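Local coordinates for protein fervidolysin (Fervidobacterium pennivorans, PDB 1R6V) that breaks keratin down into peptides as a calcium-binding, subtilisin-like serine protease, which lets the bacterium grow on native feathers, at residues N155-V160 and H259-M264; K225-V230 and I253-D258; G288-V293 and A401-I406. The protein carries 1 engineered substitution. One frame throughout, in Å; residues are numbered along the deposited sequence.

Contact 1: N155-V160 and H259-M264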
ATOM      1  N   ASN A 155     -15.925  25.831  -1.031  1.00 15.05           N
ATOM      2  CA  ASN A 155     -15.930  25.132   0.265  1.00 14.59           C
ATOM      3  C   ASN A 155     -15.235  23.770   0.277  1.00 15.86           C
ATOM      4  O   ASN A 155     -15.231  23.093   1.309  1.00 16.88           O
ATOM      5  CB  ASN A 155     -17.356  24.930   0.793  1.00 14.16           C
ATOM      6  CG  ASN A 155     -18.120  26.245   0.938  1.00 14.88           C
ATOM      7  OD1 ASN A 155     -17.572  27.246   1.395  1.00 17.00           O
ATOM      8  ND2 ASN A 155     -19.389  26.230   0.573  1.00 13.83           N
ATOM      9  N   ILE A 156     -14.669  23.357  -0.849  1.00 13.02           N
ATOM     10  CA  ILE A 156     -14.001  22.061  -0.895  1.00 13.46           C
ATOM     11  C   ILE A 156     -12.536  22.240  -0.525  1.00 14.29           C
ATOM     12  O   ILE A 156     -11.865  23.119  -1.058  1.00 14.49           O
ATOM     13  CB  ILE A 156     -14.107  21.415  -2.317  1.00 13.95           C
ATOM     14  CG1 ILE A 156     -15.576  21.233  -2.716  1.00 14.84           C
ATOM     15  CG2 ILE A 156     -13.388  20.055  -2.325  1.00 12.73           C
ATOM     16  CD1 ILE A 156     -16.432  20.465  -1.692  1.00 15.97           C
ATOM     17  N   ILE A 157     -12.054  21.425   0.414  1.00 12.97           N
ATOM     18  CA  ILE A 157     -10.655  21.485   0.844  1.00 12.99           C
ATOM     19  C   ILE A 157      -9.893  20.362   0.133  1.00 11.41           C
ATOM     20  O   ILE A 157     -10.267  19.199   0.213  1.00 12.40           O
ATOM     21  CB  ILE A 157     -10.526  21.289   2.380  1.00 13.44           C
ATOM     22  CG1 ILE A 157     -11.103  22.509   3.102  1.00 15.06           C
ATOM     23  CG2 ILE A 157      -9.054  21.117   2.784  1.00 14.52           C
ATOM     24  CD1 ILE A 157     -11.251  22.310   4.608  1.00 15.77           C
ATOM     25  N   VAL A 158      -8.824  20.732  -0.567  1.00 10.77           N
ATOM     26  CA  VAL A 158      -8.002  19.765  -1.298  1.00  8.62           C
ATOM     27  C   VAL A 158      -6.637  19.642  -0.632  1.00  9.57           C
ATOM     28  O   VAL A 158      -5.925  20.653  -0.500  1.00 10.64           O
ATOM     29  CB  VAL A 158      -7.728  20.261  -2.740  1.00 11.18           C
ATOM     30  CG1 VAL A 158      -6.787  19.309  -3.463  1.00 10.12           C
ATOM     31  CG2 VAL A 158      -9.037  20.423  -3.497  1.00 11.56           C
ATOM     32  N   ALA A 159      -6.264  18.433  -0.231  1.00  9.91           N
ATOM     33  CA  ALA A 159      -4.952  18.245   0.379  1.00 10.28           C
ATOM     34  C   ALA A 159      -3.942  17.938  -0.704  1.00 10.11           C
ATOM     35  O   ALA A 159      -4.130  17.019  -1.503  1.00  9.83           O
ATOM     36  CB  ALA A 159      -4.971  17.116   1.399  1.00 11.64           C
ATOM     37  N   VAL A 160      -2.879  18.735  -0.733  1.00 10.06           N
ATOM     38  CA  VAL A 160      -1.802  18.523  -1.696  1.00 10.92           C
ATOM     39  C   VAL A 160      -0.705  17.848  -0.856  1.00 10.36           C
ATOM     40  O   VAL A 160      -0.003  18.496  -0.084  1.00 12.67           O
ATOM     41  CB  VAL A 160      -1.345  19.872  -2.321  1.00  9.95           C
ATOM     42  CG1 VAL A 160       0.002  19.700  -3.050  1.00 10.69           C
ATOM     43  CG2 VAL A 160      -2.408  20.350  -3.328  1.00 10.79           C
ATOM     44  N   HIS A 259      -9.153  17.054   9.473  1.00 15.58           N
ATOM     45  CA  HIS A 259      -9.325  18.485   9.342  1.00 16.22           C
ATOM     46  C   HIS A 259     -10.134  18.913   8.131  1.00 14.88           C
ATOM     47  O   HIS A 259     -10.052  20.062   7.702  1.00 16.10           O
ATOM     48  CB  HIS A 259      -7.959  19.180   9.362  1.00 16.82           C
ATOM     49  CG  HIS A 259      -7.330  19.200  10.719  1.00 22.15           C
ATOM     50  ND1 HIS A 259      -7.278  20.339  11.495  1.00 26.27           N
ATOM     51  CD2 HIS A 259      -6.836  18.200  11.488  1.00 23.57           C
ATOM     52  CE1 HIS A 259      -6.788  20.038  12.685  1.00 25.63           C
ATOM     53  NE2 HIS A 259      -6.512  18.746  12.708  1.00 23.45           N
ATOM     54  N   GLY A 260     -10.894  17.980   7.566  1.00 16.45           N
ATOM     55  CA  GLY A 260     -11.777  18.346   6.478  1.00 15.86           C
ATOM     56  C   GLY A 260     -11.443  18.203   5.010  1.00 15.24           C
ATOM     57  O   GLY A 260     -12.291  18.572   4.190  1.00 12.07           O
ATOM     58  N   ALA A 261     -10.259  17.710   4.647  1.00 14.64           N
ATOM     59  CA  ALA A 261      -9.960  17.542   3.221  1.00 15.05           C
ATOM     60  C   ALA A 261     -10.956  16.545   2.617  1.00 14.19           C
ATOM     61  O   ALA A 261     -11.245  15.518   3.229  1.00 15.08           O
ATOM     62  CB  ALA A 261      -8.518  17.027   3.032  1.00 15.24           C
ATOM     63  N   LYS A 262     -11.504  16.849   1.437  1.00 13.53           N
ATOM     64  CA  LYS A 262     -12.439  15.933   0.788  1.00 14.39           C
ATOM     65  C   LYS A 262     -11.820  15.220  -0.412  1.00 12.84           C
ATOM     66  O   LYS A 262     -12.386  14.267  -0.941  1.00 11.00           O
ATOM     67  CB  LYS A 262     -13.722  16.662   0.373  1.00 16.36           C
ATOM     68  CG  LYS A 262     -14.547  17.142   1.552  1.00 24.44           C
ATOM     69  CD  LYS A 262     -14.818  16.028   2.522  1.00 27.29           C
ATOM     70  CE  LYS A 262     -15.490  16.562   3.785  1.00 31.08           C
ATOM     71  NZ  LYS A 262     -15.635  15.484   4.805  1.00 34.76           N
ATOM     72  N   VAL A 263     -10.664  15.701  -0.856  1.00 11.76           N
ATOM     73  CA  VAL A 263      -9.949  15.032  -1.939  1.00 11.12           C
ATOM     74  C   VAL A 263      -8.463  15.332  -1.710  1.00 11.29           C
ATOM     75  O   VAL A 263      -8.113  16.390  -1.179  1.00 11.02           O
ATOM     76  CB  VAL A 263     -10.419  15.517  -3.356  1.00 13.98           C
ATOM     77  CG1 VAL A 263     -10.308  17.037  -3.468  1.00 13.35           C
ATOM     78  CG2 VAL A 263      -9.590  14.829  -4.439  1.00 11.27           C
ATOM     79  N   MET A 264      -7.601  14.367  -2.032  1.00  8.44           N
ATOM     80  CA  MET A 264      -6.144  14.539  -1.878  1.00  8.93           C
ATOM     81  C   MET A 264      -5.456  14.213  -3.187  1.00  9.33           C
ATOM     82  O   MET A 264      -5.888  13.318  -3.905  1.00 10.79           O
ATOM     83  CB  MET A 264      -5.576  13.583  -0.820  1.00 10.05           C
ATOM     84  CG  MET A 264      -6.273  13.680   0.545  1.00  9.39           C
ATOM     85  SD  MET A 264      -5.212  13.041   1.925  1.00  5.13           S
ATOM     86  CE  MET A 264      -6.511  12.686   3.174  1.00 16.21           C
TER
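Ile157 and Ala159 meet residues 261-264 in the central sheet of the subtilisin-like catalytic domain, where strand 157-162 pairs in parallel with strand 263-269 through Val158 with Val263 and Ala159 with Met264, a worked example of how an alpha/beta fold brings a strand in beside an earlier one straight after a helix. The entry is a Schellman motif: Gly260, with positive phi, is the C-prime residue, and Ala261 N and Gly260 N turn back to Ala256 O and Thr257 O of the helix.

Backbone bonds set the register. Lys262 N gives its hydrogen to Ile157 O at 2.9 Å, and Ala159 N bonds to Val263 O at 2.9 Å. CA-H groups supplement them, the shortest being Met264 CA to Ala159 O at 3.2 Å.

Apolar packing covers the two faces. On one, Val158 and Val263 stand side by side, and helix 380-397 packs over them. Val263 takes a chi1 of 55°, which wedges CG1 between its backbone N and carbonyl carbon and brings it to 3.6 Å from Val158 CG2. On the other face, toward helix 246-258, Ala159 CB touches both Ala261 CB and the methionine chain, 3.8 Å from Met264 CG.

Where the strand begins, Ile157 straddles the turn. Its CG2 branch lies against the Ala261 backbone, whereas Ile157 CD1 extends alongside the preceding carbonyls, 3.9 Å from Gly260 O and 4.0 Å from His259 O.

Contact 2: K225-V230 and I253-D258; sequences KIMPIV and IIWATD
Met227 and Ile229 reach from strand 225-230 to Trp255 and Ala256, joining a parallel strand to the helix that covers one face of the sheet, the layered alpha/beta packing of the subtilisin catalytic domain. The short segments run nearly antiparallel, at 161°, with their axes 9.5 Å apart. The contact thus illustrates how apolar side chains, with a sulfur-aromatic contact among them, fill the space between a strand and a helix.

Met227 spans that space with an extended chain that bends at its far end. With chi1 170° and chi2 near 180° it runs straight out from the strand, bringing Met227 SD to 3.7 Å from Ala256 CA. The last torsion then swings the methyl across to the indole, where Met227 CE lies 3.8 Å from Trp255 CZ3. Met227 SD itself stands at the edge of the six-membered ring of Trp255, 5.1 Å from its centroid, making a Met-aromatic contact.

Trp255 has its CG anti to the backbone N, a setting that carries the benzo side of the indole over to the strand and presents CE3 and CZ3. His259 and Tyr180 both stack with this ring, so it is gripped from beyond the contact as well.

Ile229 uses its CG1 branch. CD1 ends in the notch between the two helix residues, touching the indole on one hand and the small alanine on the other. Ala256 CB meets two partners in turn: it is 3.8 Å from Met227 SD and 3.9 Å from Ile229 CD1.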
ATOM      1  N   LYS A 225      -9.876  25.320  -1.865  1.00 14.57           N
ATOM      2  CA  LYS A 225      -8.786  25.767  -1.009  1.00 15.73           C
ATOM      3  C   LYS A 225      -7.762  24.648  -0.960  1.00 14.37           C
ATOM      4  O   LYS A 225      -8.113  23.474  -1.029  1.00 15.46           O
ATOM      5  CB  LYS A 225      -9.279  26.059   0.415  1.00 19.19           C
ATOM      6  CG  LYS A 225     -10.186  27.279   0.521  1.00 20.77           C
ATOM      7  CD  LYS A 225      -9.436  28.539   0.143  1.00 23.10           C
ATOM      8  CE  LYS A 225     -10.174  29.795   0.603  1.00 27.31           C
ATOM      9  NZ  LYS A 225     -11.493  29.928  -0.059  1.00 28.29           N
ATOM     10  N   ILE A 226      -6.501  25.031  -0.810  1.00 14.64           N
ATOM     11  CA  ILE A 226      -5.397  24.084  -0.776  1.00 13.87           C
ATOM     12  C   ILE A 226      -4.870  23.870   0.637  1.00 13.90           C
ATOM     13  O   ILE A 226      -4.505  24.829   1.324  1.00 12.76           O
ATOM     14  CB  ILE A 226      -4.220  24.593  -1.647  1.00 13.09           C
ATOM     15  CG1 ILE A 226      -4.679  24.790  -3.097  1.00 12.89           C
ATOM     16  CG2 ILE A 226      -3.033  23.616  -1.562  1.00 13.85           C
ATOM     17  CD1 ILE A 226      -5.068  23.512  -3.805  1.00 15.16           C
ATOM     18  N   MET A 227      -4.807  22.610   1.054  1.00 12.59           N
ATOM     19  CA  MET A 227      -4.278  22.252   2.374  1.00 12.27           C
ATOM     20  C   MET A 227      -2.958  21.521   2.128  1.00 12.34           C
ATOM     21  O   MET A 227      -2.947  20.386   1.679  1.00 11.81           O
ATOM     22  CB  MET A 227      -5.261  21.324   3.118  1.00 10.82           C
ATOM     23  CG  MET A 227      -4.703  20.686   4.415  1.00 13.04           C
ATOM     24  SD  MET A 227      -5.898  19.464   5.113  1.00  8.40           S
ATOM     25  CE  MET A 227      -6.974  20.624   6.125  1.00 17.51           C
ATOM     26  N   PRO A 228      -1.824  22.183   2.393  1.00 12.89           N
ATOM     27  CA  PRO A 228      -0.541  21.511   2.170  1.00 13.63           C
ATOM     28  C   PRO A 228      -0.165  20.498   3.257  1.00 13.38           C
ATOM     29  O   PRO A 228      -0.290  20.778   4.454  1.00 12.94           O
ATOM     30  CB  PRO A 228       0.459  22.670   2.087  1.00 14.61           C
ATOM     31  CG  PRO A 228      -0.214  23.783   2.815  1.00 18.81           C
ATOM     32  CD  PRO A 228      -1.668  23.642   2.521  1.00 15.00           C
ATOM     33  N   ILE A 229       0.249  19.312   2.820  1.00 12.30           N
ATOM     34  CA  ILE A 229       0.706  18.246   3.711  1.00 11.87           C
ATOM     35  C   ILE A 229       2.101  17.935   3.194  1.00 13.48           C
ATOM     36  O   ILE A 229       2.271  17.452   2.072  1.00 11.71           O
ATOM     37  CB  ILE A 229      -0.181  16.970   3.642  1.00 13.25           C
ATOM     38  CG1 ILE A 229      -1.649  17.309   3.961  1.00 14.94           C
ATOM     39  CG2 ILE A 229       0.384  15.903   4.605  1.00 12.61           C
ATOM     40  CD1 ILE A 229      -1.946  17.747   5.433  1.00 13.31           C
ATOM     41  N   VAL A 230       3.113  18.227   4.002  1.00 12.34           N
ATOM     42  CA  VAL A 230       4.480  18.031   3.558  1.00 12.85           C
ATOM     43  C   VAL A 230       4.999  16.626   3.793  1.00 12.60           C
ATOM     44  O   VAL A 230       5.279  16.250   4.932  1.00 13.41           O
ATOM     45  CB  VAL A 230       5.417  19.053   4.260  1.00 11.05           C
ATOM     46  CG1 VAL A 230       6.855  18.915   3.746  1.00 12.38           C
ATOM     47  CG2 VAL A 230       4.894  20.459   4.017  1.00 12.55           C
ATOM     48  N   ILE A 253      -1.973  12.108   6.348  1.00 11.31           N
ATOM     49  CA  ILE A 253      -3.236  11.743   5.695  1.00 11.81           C
ATOM     50  C   ILE A 253      -4.353  11.742   6.724  1.00 13.43           C
ATOM     51  O   ILE A 253      -5.458  12.224   6.466  1.00 12.57           O
ATOM     52  CB  ILE A 253      -3.138  10.353   5.032  1.00 10.70           C
ATOM     53  CG1 ILE A 253      -2.317  10.475   3.741  1.00 11.30           C
ATOM     54  CG2 ILE A 253      -4.538   9.777   4.728  1.00 13.09           C
ATOM     55  CD1 ILE A 253      -1.939   9.119   3.132  1.00 11.44           C
ATOM     56  N   ILE A 254      -4.049  11.219   7.904  1.00 12.10           N
ATOM     57  CA  ILE A 254      -5.050  11.206   8.975  1.00 12.47           C
ATOM     58  C   ILE A 254      -5.388  12.651   9.390  1.00 13.33           C
ATOM     59  O   ILE A 254      -6.554  13.010   9.587  1.00 13.57           O
ATOM     60  CB  ILE A 254      -4.542  10.416  10.210  1.00 13.84           C
ATOM     61  CG1 ILE A 254      -4.797   8.907  10.049  1.00 15.68           C
ATOM     62  CG2 ILE A 254      -5.344  10.849  11.453  1.00 14.36           C
ATOM     63  CD1 ILE A 254      -4.290   8.257   8.773  1.00 21.80           C
ATOM     64  N   TRP A 255      -4.361  13.482   9.535  1.00 13.17           N
ATOM     65  CA  TRP A 255      -4.559  14.875   9.910  1.00 14.10           C
ATOM     66  C   TRP A 255      -5.448  15.572   8.873  1.00 14.81           C
ATOM     67  O   TRP A 255      -6.411  16.261   9.216  1.00 14.02           O
ATOM     68  CB  TRP A 255      -3.208  15.593   9.965  1.00 14.53           C
ATOM     69  CG  TRP A 255      -3.229  16.936  10.616  1.00 16.86           C
ATOM     70  CD1 TRP A 255      -2.972  17.223  11.936  1.00 18.04           C
ATOM     71  CD2 TRP A 255      -3.484  18.196   9.975  1.00 16.24           C
ATOM     72  NE1 TRP A 255      -3.048  18.585  12.146  1.00 17.44           N
ATOM     73  CE2 TRP A 255      -3.362  19.203  10.961  1.00 18.48           C
ATOM     74  CE3 TRP A 255      -3.809  18.572   8.660  1.00 15.40           C
ATOM     75  CZ2 TRP A 255      -3.551  20.565  10.670  1.00 16.89           C
ATOM     76  CZ3 TRP A 255      -3.998  19.932   8.371  1.00 16.27           C
ATOM     77  CH2 TRP A 255      -3.868  20.904   9.373  1.00 19.18           C
ATOM     78  N   ALA A 256      -5.127  15.386   7.596  1.00 12.05           N
ATOM     79  CA  ALA A 256      -5.899  16.026   6.529  1.00 12.65           C
ATOM     80  C   ALA A 256      -7.360  15.586   6.539  1.00 12.79           C
ATOM     81  O   ALA A 256      -8.273  16.395   6.328  1.00 13.04           O
ATOM     82  CB  ALA A 256      -5.275  15.711   5.169  1.00 11.93           C
ATOM     83  N   THR A 257      -7.572  14.295   6.748  1.00 13.48           N
ATOM     84  CA  THR A 257      -8.926  13.748   6.802  1.00 13.11           C
ATOM     85  C   THR A 257      -9.685  14.340   7.988  1.00 15.15           C
ATOM     86  O   THR A 257     -10.833  14.781   7.862  1.00 14.49           O
ATOM     87  CB  THR A 257      -8.889  12.220   6.972  1.00 13.77           C
ATOM     88  OG1 THR A 257      -8.237  11.634   5.836  1.00 13.59           O
ATOM     89  CG2 THR A 257     -10.313  11.647   7.099  1.00 11.64           C
ATOM     90  N   ASP A 258      -9.030  14.332   9.140  1.00 14.88           N
ATOM     91  CA  ASP A 258      -9.632  14.846  10.365  1.00 15.62           C
ATOM     92  C   ASP A 258      -9.917  16.335  10.294  1.00 17.48           C
ATOM     93  O   ASP A 258     -10.809  16.827  10.984  1.00 20.11           O
ATOM     94  CB  ASP A 258      -8.728  14.585  11.570  1.00 15.69           C
ATOM     95  CG  ASP A 258      -8.704  13.131  11.984  1.00 15.42           C
ATOM     96  OD1 ASP A 258      -9.508  12.327  11.461  1.00 15.48           O
ATOM     97  OD2 ASP A 258      -7.871  12.791  12.846  1.00 13.49           O
TER

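Contact 3: G288-V293 and A401-I406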
ATOM      1  N   GLY A 288     -15.003   9.316   3.464  1.00 17.22           N
ATOM      2  CA  GLY A 288     -15.507   9.921   2.243  1.00 15.77           C
ATOM      3  C   GLY A 288     -14.538  10.753   1.431  1.00 17.28           C
ATOM      4  O   GLY A 288     -14.974  11.496   0.555  1.00 17.54           O
ATOM      5  N   VAL A 289     -13.240  10.638   1.697  1.00 13.19           N
ATOM      6  CA  VAL A 289     -12.265  11.427   0.948  1.00 13.18           C
ATOM      7  C   VAL A 289     -11.813  10.678  -0.292  1.00 12.29           C
ATOM      8  O   VAL A 289     -11.529   9.474  -0.239  1.00 12.23           O
ATOM      9  CB  VAL A 289     -11.004  11.771   1.780  1.00 13.50           C
ATOM     10  CG1 VAL A 289     -11.382  12.276   3.181  1.00 11.07           C
ATOM     11  CG2 VAL A 289     -10.110  10.588   1.847  1.00 23.20           C
ATOM     12  N   VAL A 290     -11.733  11.407  -1.404  1.00 10.81           N
ATOM     13  CA  VAL A 290     -11.313  10.854  -2.690  1.00  9.90           C
ATOM     14  C   VAL A 290      -9.802  10.946  -2.755  1.00 11.38           C
ATOM     15  O   VAL A 290      -9.238  11.965  -2.380  1.00 11.15           O
ATOM     16  CB  VAL A 290     -11.938  11.662  -3.855  1.00  9.48           C
ATOM     17  CG1 VAL A 290     -11.380  11.190  -5.215  1.00 12.42           C
ATOM     18  CG2 VAL A 290     -13.450  11.463  -3.822  1.00 12.42           C
ATOM     19  N   MET A 291      -9.154   9.878  -3.215  1.00  8.21           N
ATOM     20  CA  MET A 291      -7.698   9.852  -3.296  1.00  8.93           C
ATOM     21  C   MET A 291      -7.265   9.712  -4.753  1.00  9.47           C
ATOM     22  O   MET A 291      -7.470   8.665  -5.346  1.00 10.85           O
ATOM     23  CB  MET A 291      -7.159   8.681  -2.457  1.00  9.44           C
ATOM     24  CG  MET A 291      -7.487   8.808  -0.940  1.00 10.26           C
ATOM     25  SD  MET A 291      -6.711  10.170   0.023  1.00  4.22           S
ATOM     26  CE  MET A 291      -5.482   9.227   1.075  1.00 10.49           C
ATOM     27  N   VAL A 292      -6.683  10.785  -5.296  1.00 10.14           N
ATOM     28  CA  VAL A 292      -6.203  10.842  -6.683  1.00 10.84           C
ATOM     29  C   VAL A 292      -4.697  10.579  -6.637  1.00 11.18           C
ATOM     30  O   VAL A 292      -3.969  11.241  -5.888  1.00 10.88           O
ATOM     31  CB  VAL A 292      -6.486  12.242  -7.299  1.00  9.88           C
ATOM     32  CG1 VAL A 292      -5.967  12.301  -8.741  1.00 11.81           C
ATOM     33  CG2 VAL A 292      -8.018  12.517  -7.279  1.00 11.60           C
ATOM     34  N   VAL A 293      -4.240   9.605  -7.412  1.00 10.96           N
ATOM     35  CA  VAL A 293      -2.817   9.249  -7.421  1.00 11.59           C
ATOM     36  C   VAL A 293      -2.319   9.170  -8.846  1.00 11.65           C
ATOM     37  O   VAL A 293      -2.966   8.574  -9.718  1.00 12.02           O
ATOM     38  CB  VAL A 293      -2.582   7.877  -6.758  1.00 12.05           C
ATOM     39  CG1 VAL A 293      -1.080   7.565  -6.687  1.00 14.51           C
ATOM     40  CG2 VAL A 293      -3.207   7.868  -5.383  1.00 11.87           C
ATOM     41  N   ALA A 401     -21.793  12.606  -2.729  1.00 17.83           N
ATOM     42  CA  ALA A 401     -21.126  11.524  -3.452  1.00 17.27           C
ATOM     43  C   ALA A 401     -20.159  10.699  -2.624  1.00 17.79           C
ATOM     44  O   ALA A 401     -19.423  11.223  -1.791  1.00 17.91           O
ATOM     45  CB  ALA A 401     -20.390  12.074  -4.679  1.00 13.60           C
ATOM     46  N   LYS A 402     -20.168   9.396  -2.878  1.00 16.37           N
ATOM     47  CA  LYS A 402     -19.244   8.481  -2.211  1.00 16.46           C
ATOM     48  C   LYS A 402     -18.068   8.423  -3.171  1.00 15.01           C
ATOM     49  O   LYS A 402     -18.228   8.694  -4.360  1.00 13.96           O
ATOM     50  CB  LYS A 402     -19.884   7.105  -2.053  1.00 17.68           C
ATOM     51  CG  LYS A 402     -21.045   7.135  -1.078  1.00 23.80           C
ATOM     52  CD  LYS A 402     -21.774   5.820  -1.010  1.00 29.32           C
ATOM     53  CE  LYS A 402     -22.799   5.846   0.115  1.00 32.56           C
ATOM     54  NZ  LYS A 402     -23.735   7.008  -0.002  1.00 36.65           N
ATOM     55  N   PRO A 403     -16.868   8.079  -2.678  1.00 12.98           N
ATOM     56  CA  PRO A 403     -15.726   8.024  -3.591  1.00 11.91           C
ATOM     57  C   PRO A 403     -15.904   7.207  -4.870  1.00 11.80           C
ATOM     58  O   PRO A 403     -15.502   7.653  -5.950  1.00 10.39           O
ATOM     59  CB  PRO A 403     -14.595   7.523  -2.687  1.00 12.65           C
ATOM     60  CG  PRO A 403     -14.939   8.229  -1.379  1.00 12.99           C
ATOM     61  CD  PRO A 403     -16.433   7.954  -1.273  1.00 13.88           C
ATOM     62  N   TRP A 404     -16.516   6.030  -4.783  1.00 10.49           N
ATOM     63  CA  TRP A 404     -16.690   5.240  -5.996  1.00 11.35           C
ATOM     64  C   TRP A 404     -17.598   5.955  -6.999  1.00 11.11           C
ATOM     65  O   TRP A 404     -17.424   5.816  -8.210  1.00 10.44           O
ATOM     66  CB  TRP A 404     -17.234   3.837  -5.687  1.00 12.73           C
ATOM     67  CG  TRP A 404     -18.696   3.739  -5.293  1.00 13.02           C
ATOM     68  CD1 TRP A 404     -19.193   3.556  -4.032  1.00 14.98           C
ATOM     69  CD2 TRP A 404     -19.828   3.710  -6.175  1.00 13.55           C
ATOM     70  NE1 TRP A 404     -20.562   3.408  -4.076  1.00 14.61           N
ATOM     71  CE2 TRP A 404     -20.972   3.497  -5.377  1.00 14.58           C
ATOM     72  CE3 TRP A 404     -19.984   3.844  -7.562  1.00 13.81           C
ATOM     73  CZ2 TRP A 404     -22.257   3.413  -5.923  1.00 16.19           C
ATOM     74  CZ3 TRP A 404     -21.257   3.763  -8.098  1.00 14.96           C
ATOM     75  CH2 TRP A 404     -22.377   3.547  -7.281  1.00 13.57           C
ATOM     76  N   GLN A 405     -18.551   6.736  -6.499  1.00 10.21           N
ATOM     77  CA  GLN A 405     -19.446   7.444  -7.404  1.00 11.90           C
ATOM     78  C   GLN A 405     -18.696   8.520  -8.176  1.00 11.60           C
ATOM     79  O   GLN A 405     -18.951   8.742  -9.358  1.00 13.58           O
ATOM     80  CB  GLN A 405     -20.601   8.074  -6.630  1.00 12.78           C
ATOM     81  CG  GLN A 405     -21.554   7.066  -6.016  1.00 12.72           C
ATOM     82  CD  GLN A 405     -22.696   7.746  -5.260  1.00 12.95           C
ATOM     83  OE1 GLN A 405     -22.487   8.369  -4.223  1.00 13.20           O
ATOM     84  NE2 GLN A 405     -23.904   7.630  -5.788  1.00 14.20           N
ATOM     85  N   ILE A 406     -17.778   9.198  -7.501  1.00  9.66           N
ATOM     86  CA  ILE A 406     -16.991  10.223  -8.170  1.00 10.91           C
ATOM     87  C   ILE A 406     -16.125   9.561  -9.229  1.00 12.07           C
ATOM     88  O   ILE A 406     -16.058  10.035 -10.372  1.00 12.32           O
ATOM     89  CB  ILE A 406     -16.095  10.994  -7.166  1.00 11.10           C
ATOM     90  CG1 ILE A 406     -16.975  11.852  -6.243  1.00 12.33           C
ATOM     91  CG2 ILE A 406     -15.053  11.850  -7.937  1.00 12.51           C
ATOM     92  CD1 ILE A 406     -17.749  12.971  -6.971  1.00 14.40           C
TER
HETATM   93  O   HOH W   1     -16.651  11.247  -2.214  1.00 29.15           O
HETATM   94  O   HOH W   2     -17.921  10.689   0.322  1.00 36.28           O
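Pro403 and Val290 bring the first turn of helix 403-413 against the start of strand 290-294, in the alpha/beta core of the catalytic domain and away from the annotated sites. As an example of a helix start docking on a strand entrance, the contact combines apolar packing with two waters placed to bridge the segments.

In the apolar part, the proline ring lies over the turn leading into the strand: Pro403 CG is 3.8 Å from both Gly288 O and Val289 O. Val290 reaches the helix with CG2, the branch anti to its carbonyl carbon (CG1 has chi1 174°), and this methyl stands 4.1 Å from Pro403 CA and 4.3 Å from Ile406 CB. Val391 of helix 380-397 touches both Val290 and Ile406, closing this cluster from a third element.

In the polar part, the two water molecules lie between Gly288 O and Ala401 O, close enough to bond to both carbonyls. On the helix side, the backbone N-H of Lys402, at the N-cap, donates to Gln405 OE1 (Lys402 N to Gln405 OE1, 2.9 Å), in the carbonyl plane and on a lone pair, while Gln405 NE2 is held by Pro442 O.

Val289 O has no hydrogen-bonding partner in the model and is buried beside the proline carbons. What securely joins the segments is therefore apolar contact at 3.8 Å and beyond, with no direct hydrogen bond between them.

Following the chain from the N terminus, residues 155-160 come first, then strand 225-230, helix 246-258 and the strand beginning at 263. Contact 1 closes the long loop from 155-160 to 259-264, and contact 2, joining 225-230 to 253-258, is nested within it; strand 157-162 also pairs directly with 225-230, through Val158 and Met227. Contact 3 opens only afterwards, at 288-293, and closes at 401-406. It is therefore in series, yet its strand sits beside 263-269, where Met264 and Lys262 bond to Val290. Together the three tie four neighbouring parallel strands of one sheet to helix 246-258 and to helix 403-413.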